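Local structure of polyhomeotic (Drosophila melanogaster, 1KW4) at residues S16-V19 with D20-S23; E43-G46 with Q47-L50; R51-E54 with K55-V58. The protein helps, as a Polycomb group component of PRC1, to maintain repression of homeotic genes, the present chain being its SAM domain. The protein carries 1 engineered substitution. All coordinates share one frame; numbering follows the deposited sequence.

From the N terminus, interaction 1 joins the loop ahead of helix 19-27 to that helix's first turn. Helix 36-41 follows, and interaction 2 then turns the chain from its end into helix 46-51. Interaction 3 makes the next corner, into helix 54-60. Each is a helix start, and they lie in series without nesting or crossing. Interactions 1 and 2 touch in space: W17 O lies 2.9 Å from G46 N, a probable hydrogen bond from the first residue of helix 46-51 to the loop before helix 19-27. Interaction 3 meets interaction 2 through I44 and L52, but stays clear of interaction 1, their centres about 17 Å apart on opposite sides of the chain's centre.

Interaction 1. Residues S16-V19 with D20-S23; sequences SWSV and DDVS
S18 and D21 bind each other twice, each giving a backbone N-H to the side chain of the other. The S18 amide donates to D21 OD2 at 3.0 Å, with a nearly straight N-H...O angle of 176°; it meets the oxygen on its anti side, well out of the carboxylate plane. In return D21 N donates to S18 OG at 3.1 Å. The serine can reach because its OG sits between its own backbone N and carbonyl carbon (chi1 64°), leaning over the start of helix 19-27. Behind this pair the ordinary helix ladder begins, with V22 N bonded to S18 O at 3.0 Å and S23 N to V19 O at 3.0 Å. The hydroxyl of S23 turns back to donate to D20 O at 2.7 Å, adding a side-chain bond within the first turn.

Packing adjoins the cap. The CB atoms of W17 and D21 meet at 3.8 Å, and the buried indole stands with its plane 81° from the carboxylate. Further along, V22 brings CG2 to the ring edge, 4.1 Å from W17 CE3. Outside the contact, W17 NE1 is satisfied by P12 O and its ring meets F25, while V22 rests on F39 of helix 36-41. S18 is the N-cap residue, and its two reciprocal bonds with D21 make a classic capping box, here starting the first helix of the SAM domain.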
# COMPACT_ATOMS: atom_id res chain seq x y z
N SER A 16 7.95 7.57 7.62
CA SER A 16 8.27 8.87 7.03
C SER A 16 7.75 9.06 5.60
O SER A 16 7.85 10.16 5.04
CB SER A 16 9.79 9.09 7.02
OG SER A 16 10.41 8.29 6.02
N TRP A 17 7.20 8.01 5.00
CA TRP A 17 6.71 8.09 3.62
C TRP A 17 5.50 8.99 3.43
O TRP A 17 4.55 8.96 4.22
CB TRP A 17 6.35 6.69 3.09
CG TRP A 17 7.50 5.72 2.95
CD1 TRP A 17 8.80 5.89 3.36
CD2 TRP A 17 7.43 4.39 2.41
NE1 TRP A 17 9.53 4.74 3.11
CE2 TRP A 17 8.71 3.81 2.53
CE3 TRP A 17 6.39 3.64 1.83
CZ2 TRP A 17 8.99 2.51 2.10
CZ3 TRP A 17 6.66 2.35 1.40
CH2 TRP A 17 7.95 1.79 1.54
N SER A 18 5.52 9.78 2.37
CA SER A 18 4.40 10.67 2.05
C SER A 18 3.38 9.88 1.23
O SER A 18 3.60 8.72 0.90
CB SER A 18 4.89 11.85 1.21
OG SER A 18 5.40 11.41 -0.04
N VAL A 19 2.26 10.52 0.90
CA VAL A 19 1.24 9.86 0.07
C VAL A 19 1.87 9.55 -1.29
O VAL A 19 1.67 8.47 -1.85
CB VAL A 19 -0.01 10.76 -0.12
CG1 VAL A 19 -0.92 10.18 -1.20
CG2 VAL A 19 -0.79 10.85 1.20
N ASP A 20 2.64 10.50 -1.83
CA ASP A 20 3.29 10.28 -3.13
C ASP A 20 4.29 9.12 -3.06
O ASP A 20 4.40 8.34 -4.01
CB ASP A 20 4.01 11.54 -3.61
CG ASP A 20 3.04 12.63 -4.07
OD1 ASP A 20 1.85 12.32 -4.27
OD2 ASP A 20 3.49 13.78 -4.23
N ASP A 21 5.02 9.02 -1.95
CA ASP A 21 5.99 7.93 -1.77
C ASP A 21 5.27 6.58 -1.80
O ASP A 21 5.73 5.63 -2.43
CB ASP A 21 6.74 8.06 -0.44
CG ASP A 21 7.70 9.24 -0.40
OD1 ASP A 21 8.22 9.64 -1.47
OD2 ASP A 21 7.96 9.76 0.71
N VAL A 22 4.15 6.49 -1.09
CA VAL A 22 3.38 5.25 -1.05
C VAL A 22 2.86 4.89 -2.45
O VAL A 22 2.86 3.72 -2.84
CB VAL A 22 2.18 5.36 -0.07
CG1 VAL A 22 1.23 4.16 -0.24
CG2 VAL A 22 2.70 5.41 1.38
N SER A 23 2.42 5.89 -3.21
CA SER A 23 1.90 5.63 -4.56
C SER A 23 2.98 5.04 -5.47
O SER A 23 2.69 4.21 -6.34
CB SER A 23 1.31 6.91 -5.18
OG SER A 23 2.33 7.81 -5.58

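Interaction 2. Residues E43-G46 with Q47-L50; sequences EIDG and QALL
A chi1 of 60° folds the D45 carboxylate back over its own main chain, and a chi2 near zero turns OD1 to A48 N in the opening turn of helix 46-51. I44, one residue earlier, places CG2 anti to its backbone N, and this methyl branch is the part that faces the helix. The two neighbouring side chains thus divide the work, one polar and one apolar.

OD1 of D45 accepts from A48 N at 3.1 Å, the donor approaching nearly in line with the C-O bond. The same oxygen stands 3.5 Å from A48 CB, resting against the methyl as well as taking the amide. The main chain supplies the next two bonds: L49 N donates to D45 O at 2.9 Å, and L50 N to G46 O at 3.1 Å. D45 therefore serves A48 with its side chain and L49 with its carbonyl.

On the apolar flank, I44 CG2 approaches A48 CB to 4.0 Å and L49 CB to 4.3 Å, lying alongside the turn. G46, which has no side chain, is buried in the first turn of the helix. Upstream, E43 closes helix 36-41 in a Schellman motif, so that one helix stops and the next is capped within three residues. L49 carries the packing inward, touching W17 and V75, the latter on helix 65-78; L50 also rests on V75.

The chemistry is that of an aspartate N-cap: a carboxylate satisfies an early amide that lacks a preceding helical carbonyl, and its negative charge, if ionised, would probably interact favourably with the positive end of the helix dipole.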
# COMPACT_ATOMS: atom_id res chain seq x y z
N GLU A 43 -5.61 9.05 0.35
CA GLU A 43 -4.52 9.72 1.06
C GLU A 43 -3.77 8.79 2.02
O GLU A 43 -3.58 9.11 3.20
CB GLU A 43 -5.06 10.94 1.81
CG GLU A 43 -5.85 11.87 0.90
CD GLU A 43 -6.38 13.10 1.62
OE1 GLU A 43 -6.94 12.95 2.72
OE2 GLU A 43 -6.25 14.21 1.06
N ILE A 44 -3.34 7.65 1.50
CA ILE A 44 -2.60 6.68 2.29
C ILE A 44 -1.11 7.05 2.32
O ILE A 44 -0.42 6.94 1.30
CB ILE A 44 -2.72 5.25 1.68
CG1 ILE A 44 -4.20 4.85 1.52
CG2 ILE A 44 -1.95 4.25 2.55
CD1 ILE A 44 -4.95 4.64 2.81
N ASP A 45 -0.62 7.53 3.47
CA ASP A 45 0.80 7.84 3.60
C ASP A 45 1.42 6.67 4.36
O ASP A 45 0.74 5.67 4.62
CB ASP A 45 1.03 9.17 4.34
CG ASP A 45 0.45 9.19 5.75
OD1 ASP A 45 -0.09 8.16 6.21
OD2 ASP A 45 0.54 10.26 6.39
N GLY A 46 2.71 6.77 4.70
CA GLY A 46 3.38 5.68 5.40
C GLY A 46 2.76 5.23 6.71
O GLY A 46 2.65 4.03 6.97
N GLN A 47 2.36 6.18 7.54
CA GLN A 47 1.74 5.84 8.82
C GLN A 47 0.46 5.03 8.61
O GLN A 47 0.19 4.09 9.36
CB GLN A 47 1.44 7.11 9.62
CG GLN A 47 2.69 7.77 10.21
CD GLN A 47 3.18 7.07 11.46
OE1 GLN A 47 3.37 5.85 11.48
NE2 GLN A 47 3.41 7.84 12.52
N ALA A 48 -0.32 5.40 7.60
CA ALA A 48 -1.55 4.68 7.30
C ALA A 48 -1.25 3.30 6.72
O ALA A 48 -1.93 2.32 7.03
CB ALA A 48 -2.41 5.48 6.32
N LEU A 49 -0.23 3.23 5.87
CA LEU A 49 0.17 1.97 5.24
C LEU A 49 0.52 0.91 6.28
O LEU A 49 0.20 -0.28 6.11
CB LEU A 49 1.36 2.21 4.31
CG LEU A 49 1.87 1.01 3.51
CD1 LEU A 49 0.78 0.52 2.56
CD2 LEU A 49 3.12 1.40 2.72
N LEU A 50 1.17 1.33 7.35
CA LEU A 50 1.56 0.41 8.41
C LEU A 50 0.34 -0.20 9.12
O LEU A 50 0.43 -1.29 9.69
CB LEU A 50 2.45 1.13 9.43
CG LEU A 50 3.86 1.48 8.93
CD1 LEU A 50 4.54 2.43 9.89
CD2 LEU A 50 4.66 0.19 8.76

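Interaction 3. Residues R51-E54 with K55-V58; sequences RLKE and KHLV. Engineered in segment 51-54: R51 (natural residue Leu).
K53 and H56 meet where the chain enters helix 54-60, the backbone N of K53 donating to H56 ND1 at 3.3 Å. The bond is fairly straight, but the donor lies 31° out of the imidazole plane. Because ND1 accepts here, the ring would probably carry its proton on NE2. R51 O sits in the ring plane at the edge, 3.8 Å from ND1; R51 itself is an engineered substitution. K55 CG lies over one face of the imidazole, offset toward the rim. The ring is thus placed by a bond at ND1 and by K55 CG over the rim of one face.

K53 O accepts L57 N at 3.2 Å and, more weakly, H56 N. E54 O takes V58 N at 3.0 Å. K53 is the N-cap residue, yet its own side chain runs out extended; H56, third residue of the helix, supplies the return bond to the cap amide, the position from which a capping box draws one of its two bonds. This corner joins the successive helices 46-51 and 54-60 of the SAM domain.

E54 sends CG anti to its backbone N and then bends at chi2 (-86°), bringing its carboxylate back beside V58. There E54 OE2 comes to 3.0 Å from V58 CG2, a tight approach of an oxygen to a methyl group. On the inner flank, L52 CD2 packs against H56 CB at 3.7 Å, and L52 CD1 meets L57 CD2 at 4.0 Å, these two leucines crossing at about a right angle. Both leucines also touch F39 of helix 36-41, and L57 reaches A68 and V72 on helix 65-78.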
# COMPACT_ATOMS: atom_id res chain seq x y z
N ARG A 51 -0.79 0.49 9.05
CA ARG A 51 -2.02 0.03 9.69
C ARG A 51 -2.96 -0.76 8.78
O ARG A 51 -3.90 -1.41 9.27
CB ARG A 51 -2.79 1.22 10.26
CG ARG A 51 -2.07 1.97 11.35
CD ARG A 51 -1.80 1.07 12.55
NE ARG A 51 -2.95 0.23 12.91
CZ ARG A 51 -4.19 0.67 13.11
NH1 ARG A 51 -4.48 1.96 12.99
NH2 ARG A 51 -5.14 -0.19 13.45
N LEU A 52 -2.73 -0.72 7.48
CA LEU A 52 -3.58 -1.42 6.52
C LEU A 52 -3.56 -2.94 6.66
O LEU A 52 -2.50 -3.57 6.58
CB LEU A 52 -3.20 -1.04 5.09
CG LEU A 52 -3.88 0.20 4.51
CD1 LEU A 52 -3.27 0.54 3.14
CD2 LEU A 52 -5.37 -0.04 4.38
N LYS A 53 -4.74 -3.52 6.86
CA LYS A 53 -4.87 -4.96 6.99
C LYS A 53 -5.58 -5.47 5.74
O LYS A 53 -6.17 -4.69 5.00
CB LYS A 53 -5.70 -5.32 8.22
CG LYS A 53 -5.11 -4.89 9.55
CD LYS A 53 -6.06 -5.23 10.69
CE LYS A 53 -5.48 -4.84 12.04
NZ LYS A 53 -6.43 -5.16 13.15
N GLU A 54 -5.52 -6.78 5.52
CA GLU A 54 -6.18 -7.39 4.37
C GLU A 54 -7.66 -6.99 4.30
O GLU A 54 -8.17 -6.71 3.22
CB GLU A 54 -6.01 -8.91 4.45
CG GLU A 54 -6.71 -9.71 3.37
CD GLU A 54 -8.15 -10.01 3.71
OE1 GLU A 54 -8.40 -10.51 4.83
OE2 GLU A 54 -9.04 -9.75 2.86
N LYS A 55 -8.33 -6.94 5.45
CA LYS A 55 -9.75 -6.57 5.50
C LYS A 55 -10.04 -5.18 4.92
O LYS A 55 -11.04 -4.99 4.22
CB LYS A 55 -10.27 -6.63 6.94
CG LYS A 55 -9.80 -5.48 7.81
CD LYS A 55 -10.53 -5.40 9.15
CE LYS A 55 -10.09 -6.50 10.10
NZ LYS A 55 -10.74 -6.34 11.43
N HIS A 56 -9.18 -4.22 5.23
CA HIS A 56 -9.34 -2.85 4.76
C HIS A 56 -9.13 -2.76 3.25
O HIS A 56 -9.85 -2.03 2.56
CB HIS A 56 -8.33 -1.94 5.47
CG HIS A 56 -8.49 -1.91 6.95
ND1 HIS A 56 -7.41 -1.84 7.81
CD2 HIS A 56 -9.59 -1.91 7.73
CE1 HIS A 56 -7.85 -1.81 9.06
NE2 HIS A 56 -9.17 -1.84 9.04
N LEU A 57 -8.14 -3.48 2.75
CA LEU A 57 -7.82 -3.49 1.33
C LEU A 57 -8.95 -4.11 0.51
O LEU A 57 -9.43 -3.52 -0.45
CB LEU A 57 -6.53 -4.27 1.09
CG LEU A 57 -5.25 -3.68 1.70
CD1 LEU A 57 -4.11 -4.68 1.63
CD2 LEU A 57 -4.90 -2.40 0.97
N VAL A 58 -9.36 -5.31 0.91
CA VAL A 58 -10.42 -6.03 0.20
C VAL A 58 -11.80 -5.42 0.42
O VAL A 58 -12.49 -5.08 -0.54
CB VAL A 58 -10.45 -7.52 0.63
CG1 VAL A 58 -11.61 -8.23 -0.05
CG2 VAL A 58 -9.14 -8.19 0.27